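Local coordinates for HTLV-2 integrase catalytic core domain (Human T-cell leukemia virus 2, PDB 6QBT), which is the catalytic core domain of a retroviral integrase, which probably inserts viral DNA into host DNA, and binds magnesium in its active site, at residues S34-K42 / I132-N140. Sequence-based numbering, arbitrary orientation.
Sequences SGAVSVSCK and INKALWTLN
The side-chain amide of Asn-140 grips the edge of the strand at Val-37 with two hydrogen bonds. Asn-140 OD1 accepts from Val-37 N at 2.8 Å, through a lone pair in the carbonyl plane. Asn-140 ND2 gives a nearly straight bond of 2.7 Å (N-H...O 175°) to Val-37 O, again on a lone pair. The accepting oxygen lies almost in the plane of the amide. Both backbone polar groups of Val-37 are satisfied by one side chain. The paired bonds fix which end of the amide is oxygen and which nitrogen, and set its rotation.

The rest is mostly apolar packing. Leu-136 CD1 makes a van der Waals contact with the carbonyl oxygen Val-37 O at 3.4 Å, and lies 3.8 Å from Val-39 CG1. Leu-136 and Val-39 pass alongside each other, pointing in opposite directions. Val-39 CG1 sits between the backbone N and the carbonyl carbon (chi1 39°), and from there it also meets Leu-136 CB. Val-37 CG2 meets Leu-139 CD2 at 3.7 Å, the side chains crossing at about a right angle. At the other end, Ile-132 CD1 touches Cys-41 CB at 4.0 Å.

Segment 132-140 of helix 128-142 runs antiparallel to strand 37-42 (176°), the two segment axes coming within 8.7 Å. Within this chain, strand 37-42 is an outermost strand of the RNase H-like sheet and pairs with strand 22-31. Ser-38 and Ser-40 face helix 47-61 on the other side of the sheet. Leu-139 and Ile-132 pack on helix 104-122, while Asn-140 touches Arg-152 and Trp-153 of helix 152-156.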
ATOM      1  N   SER A  34      -9.563 -14.098  12.249  1.00 33.55           N
ATOM      2  CA  SER A  34      -8.101 -13.859  12.345  1.00 34.64           C
ATOM      3  C   SER A  34      -7.706 -12.902  13.487  1.00 37.05           C
ATOM      4  O   SER A  34      -6.558 -12.912  13.948  1.00 37.38           O
ATOM      5  CB  SER A  34      -7.588 -13.276  11.036  1.00 33.67           C
ATOM      6  OG  SER A  34      -8.176 -12.000  10.786  1.00 33.32           O
ATOM      7  N   GLY A  35      -8.656 -12.056  13.906  1.00 38.30           N
ATOM      8  CA  GLY A  35      -8.368 -10.909  14.764  1.00 36.58           C
ATOM      9  C   GLY A  35      -7.688  -9.753  14.046  1.00 36.65           C
ATOM     10  O   GLY A  35      -7.348  -8.771  14.692  1.00 35.88           O
ATOM     11  N   ALA A  36      -7.514  -9.851  12.729  1.00 31.75           N
ATOM     12  CA  ALA A  36      -6.852  -8.802  11.965  1.00 35.18           C
ATOM     13  C   ALA A  36      -7.667  -7.512  11.946  1.00 35.26           C
ATOM     14  O   ALA A  36      -8.902  -7.543  11.928  1.00 33.43           O
ATOM     15  CB  ALA A  36      -6.574  -9.266  10.537  1.00 37.72           C
ATOM     16  N   VAL A  37      -6.951  -6.385  11.926  1.00 33.08           N
ATOM     17  CA  VAL A  37      -7.531  -5.087  12.223  1.00 34.63           C
ATOM     18  C   VAL A  37      -7.313  -4.100  11.121  1.00 33.84           C
ATOM     19  O   VAL A  37      -6.237  -4.053  10.563  1.00 33.98           O
ATOM     20  CB  VAL A  37      -6.842  -4.436  13.460  1.00 36.13           C
ATOM     21  CG1 VAL A  37      -7.633  -3.243  13.947  1.00 35.26           C
ATOM     22  CG2 VAL A  37      -6.709  -5.457  14.574  1.00 39.77           C
ATOM     23  N   SER A  38      -8.306  -3.239  10.915  1.00 33.54           N
ATOM     24  CA  SER A  38      -8.116  -1.939  10.273  1.00 32.92           C
ATOM     25  C   SER A  38      -8.564  -0.803  11.195  1.00 33.26           C
ATOM     26  O   SER A  38      -9.582  -0.909  11.870  1.00 34.27           O
ATOM     27  CB  SER A  38      -8.938  -1.844   9.001  1.00 32.96           C
ATOM     28  OG  SER A  38      -8.703  -0.608   8.349  1.00 35.87           O
ATOM     29  N   VAL A  39      -7.835   0.304  11.176  1.00 33.80           N
ATOM     30  CA  VAL A  39      -8.257   1.477  11.896  1.00 37.15           C
ATOM     31  C   VAL A  39      -7.951   2.669  11.041  1.00 35.70           C
ATOM     32  O   VAL A  39      -6.866   2.743  10.492  1.00 37.64           O
ATOM     33  CB  VAL A  39      -7.574   1.600  13.298  1.00 42.57           C
ATOM     34  CG1 VAL A  39      -6.121   1.185  13.248  1.00 47.03           C
ATOM     35  CG2 VAL A  39      -7.679   3.019  13.876  1.00 43.75           C
ATOM     36  N   SER A  40      -8.906   3.599  10.952  1.00 34.75           N
ATOM     37  CA  SER A  40      -8.720   4.856  10.266  1.00 34.52           C
ATOM     38  C   SER A  40      -9.015   5.969  11.230  1.00 36.21           C
ATOM     39  O   SER A  40     -10.070   5.962  11.881  1.00 34.43           O
ATOM     40  CB  SER A  40      -9.694   4.976   9.114  1.00 35.06           C
ATOM     41  OG  SER A  40      -9.468   3.945   8.198  1.00 37.36           O
ATOM     42  N   CYS A  41      -8.093   6.927  11.312  1.00 35.58           N
ATOM     43  CA  CYS A  41      -8.272   8.095  12.132  1.00 36.07           C
ATOM     44  C   CYS A  41      -8.984   9.158  11.271  1.00 36.85           C
ATOM     45  O   CYS A  41      -8.508   9.536  10.217  1.00 38.48           O
ATOM     46  CB  CYS A  41      -6.934   8.596  12.655  1.00 35.67           C
ATOM     47  SG  CYS A  41      -7.108   9.966  13.834  1.00 41.20           S
ATOM     48  N   LYS A  42     -10.148   9.590  11.720  1.00 35.67           N
ATOM     49  CA  LYS A  42     -10.960  10.557  11.028  1.00 34.93           C
ATOM     50  C   LYS A  42     -11.325  11.619  12.042  1.00 35.36           C
ATOM     51  O   LYS A  42     -11.309  11.356  13.240  1.00 33.78           O
ATOM     52  CB  LYS A  42     -12.255   9.902  10.506  1.00 35.95           C
ATOM     53  CG  LYS A  42     -12.087   8.747   9.530  1.00 35.11           C
ATOM     54  CD  LYS A  42     -11.468   9.221   8.222  1.00 34.23           C
ATOM     55  CE  LYS A  42     -11.488   8.110   7.175  1.00 36.23           C
ATOM     56  NZ  LYS A  42     -10.874   8.538   5.881  1.00 35.86           N
ATOM     57  N   ILE A 132      -0.636   6.152  14.679  1.00 36.33           N
ATOM     58  CA  ILE A 132      -1.774   5.322  14.300  1.00 37.59           C
ATOM     59  C   ILE A 132      -1.262   4.273  13.332  1.00 37.90           C
ATOM     60  O   ILE A 132      -1.532   3.086  13.498  1.00 35.22           O
ATOM     61  CB  ILE A 132      -2.864   6.174  13.565  1.00 41.90           C
ATOM     62  CG1 ILE A 132      -3.470   7.267  14.486  1.00 45.84           C
ATOM     63  CG2 ILE A 132      -3.953   5.316  12.920  1.00 41.14           C
ATOM     64  CD1 ILE A 132      -4.601   6.806  15.374  1.00 47.13           C
ATOM     65  N   ASN A 133      -0.507   4.711  12.320  1.00 37.39           N
ATOM     66  CA  ASN A 133      -0.042   3.790  11.274  1.00 34.90           C
ATOM     67  C   ASN A 133       0.850   2.695  11.876  1.00 34.43           C
ATOM     68  O   ASN A 133       0.643   1.493  11.649  1.00 36.13           O
ATOM     69  CB  ASN A 133       0.700   4.535  10.165  1.00 32.14           C
ATOM     70  CG  ASN A 133       0.741   3.754   8.888  1.00 32.65           C
ATOM     71  OD1 ASN A 133      -0.275   3.253   8.425  1.00 35.41           O
ATOM     72  ND2 ASN A 133       1.909   3.605   8.325  1.00 31.56           N
ATOM     73  N   LYS A 134       1.810   3.115  12.679  1.00 32.56           N
ATOM     74  CA  LYS A 134       2.734   2.179  13.285  1.00 32.68           C
ATOM     75  C   LYS A 134       2.012   1.277  14.295  1.00 33.15           C
ATOM     76  O   LYS A 134       2.303   0.097  14.372  1.00 32.24           O
ATOM     77  CB  LYS A 134       3.887   2.916  13.916  1.00 31.15           C
ATOM     78  CG  LYS A 134       4.755   3.600  12.880  1.00 30.44           C
ATOM     79  CD  LYS A 134       5.922   4.294  13.553  1.00 31.39           C
ATOM     80  CE  LYS A 134       5.476   5.507  14.362  1.00 32.33           C
ATOM     81  NZ  LYS A 134       6.639   6.330  14.747  1.00 32.11           N
ATOM     82  N   ALA A 135       1.017   1.810  15.000  1.00 36.22           N
ATOM     83  CA  ALA A 135       0.171   0.971  15.864  1.00 36.62           C
ATOM     84  C   ALA A 135      -0.523  -0.108  15.051  1.00 36.23           C
ATOM     85  O   ALA A 135      -0.464  -1.292  15.413  1.00 35.60           O
ATOM     86  CB  ALA A 135      -0.851   1.800  16.636  1.00 35.30           C
ATOM     87  N   LEU A 136      -1.149   0.315  13.956  1.00 34.32           N
ATOM     88  CA  LEU A 136      -1.877  -0.588  13.066  1.00 36.46           C
ATOM     89  C   LEU A 136      -1.011  -1.752  12.512  1.00 37.03           C
ATOM     90  O   LEU A 136      -1.345  -2.943  12.652  1.00 36.20           O
ATOM     91  CB  LEU A 136      -2.519   0.231  11.939  1.00 36.94           C
ATOM     92  CG  LEU A 136      -3.104  -0.484  10.724  1.00 38.29           C
ATOM     93  CD1 LEU A 136      -4.213  -1.391  11.205  1.00 41.51           C
ATOM     94  CD2 LEU A 136      -3.585   0.504   9.659  1.00 36.83           C
ATOM     95  N   TRP A 137       0.113  -1.401  11.913  1.00 36.68           N
ATOM     96  CA  TRP A 137       0.994  -2.401  11.329  1.00 36.49           C
ATOM     97  C   TRP A 137       1.677  -3.269  12.389  1.00 36.54           C
ATOM     98  O   TRP A 137       1.831  -4.489  12.194  1.00 37.99           O
ATOM     99  CB  TRP A 137       2.000  -1.747  10.377  1.00 35.73           C
ATOM    100  CG  TRP A 137       1.327  -1.342   9.124  1.00 36.21           C
ATOM    101  CD1 TRP A 137       0.775  -0.133   8.841  1.00 37.92           C
ATOM    102  CD2 TRP A 137       1.097  -2.164   7.992  1.00 35.14           C
ATOM    103  NE1 TRP A 137       0.225  -0.142   7.575  1.00 39.09           N
ATOM    104  CE2 TRP A 137       0.391  -1.385   7.038  1.00 36.86           C
ATOM    105  CE3 TRP A 137       1.410  -3.484   7.688  1.00 34.70           C
ATOM    106  CZ2 TRP A 137      -0.000  -1.888   5.797  1.00 35.31           C
ATOM    107  CZ3 TRP A 137       1.028  -3.992   6.474  1.00 34.15           C
ATOM    108  CH2 TRP A 137       0.332  -3.185   5.527  1.00 35.77           C
ATOM    109  N   THR A 138       2.053  -2.664  13.506  1.00 36.15           N
ATOM    110  CA  THR A 138       2.620  -3.405  14.617  1.00 35.39           C
ATOM    111  C   THR A 138       1.623  -4.464  15.124  1.00 36.82           C
ATOM    112  O   THR A 138       1.994  -5.629  15.322  1.00 35.78           O
ATOM    113  CB  THR A 138       3.056  -2.474  15.781  1.00 35.69           C
ATOM    114  OG1 THR A 138       4.109  -1.595  15.341  1.00 32.37           O
ATOM    115  CG2 THR A 138       3.577  -3.294  16.990  1.00 37.28           C
ATOM    116  N   LEU A 139       0.370  -4.084  15.338  1.00 35.96           N
ATOM    117  CA  LEU A 139      -0.587  -5.048  15.855  1.00 35.92           C
ATOM    118  C   LEU A 139      -0.829  -6.215  14.867  1.00 34.90           C
ATOM    119  O   LEU A 139      -0.851  -7.379  15.286  1.00 36.04           O
ATOM    120  CB  LEU A 139      -1.904  -4.361  16.208  1.00 37.83           C
ATOM    121  CG  LEU A 139      -3.027  -5.241  16.794  1.00 38.34           C
ATOM    122  CD1 LEU A 139      -2.591  -5.966  18.060  1.00 38.72           C
ATOM    123  CD2 LEU A 139      -4.234  -4.374  17.076  1.00 38.05           C
ATOM    124  N   ASN A 140      -1.006  -5.906  13.584  1.00 33.19           N
ATOM    125  CA  ASN A 140      -1.320  -6.940  12.580  1.00 34.00           C
ATOM    126  C   ASN A 140      -0.129  -7.836  12.290  1.00 34.66           C
ATOM    127  O   ASN A 140      -0.285  -9.061  12.245  1.00 36.91           O
ATOM    128  CB  ASN A 140      -1.864  -6.358  11.268  1.00 32.03           C
ATOM    129  CG  ASN A 140      -3.319  -5.920  11.370  1.00 35.07           C
ATOM    130  OD1 ASN A 140      -4.147  -6.570  12.039  1.00 39.41           O
ATOM    131  ND2 ASN A 140      -3.665  -4.836  10.671  1.00 34.42           N
TER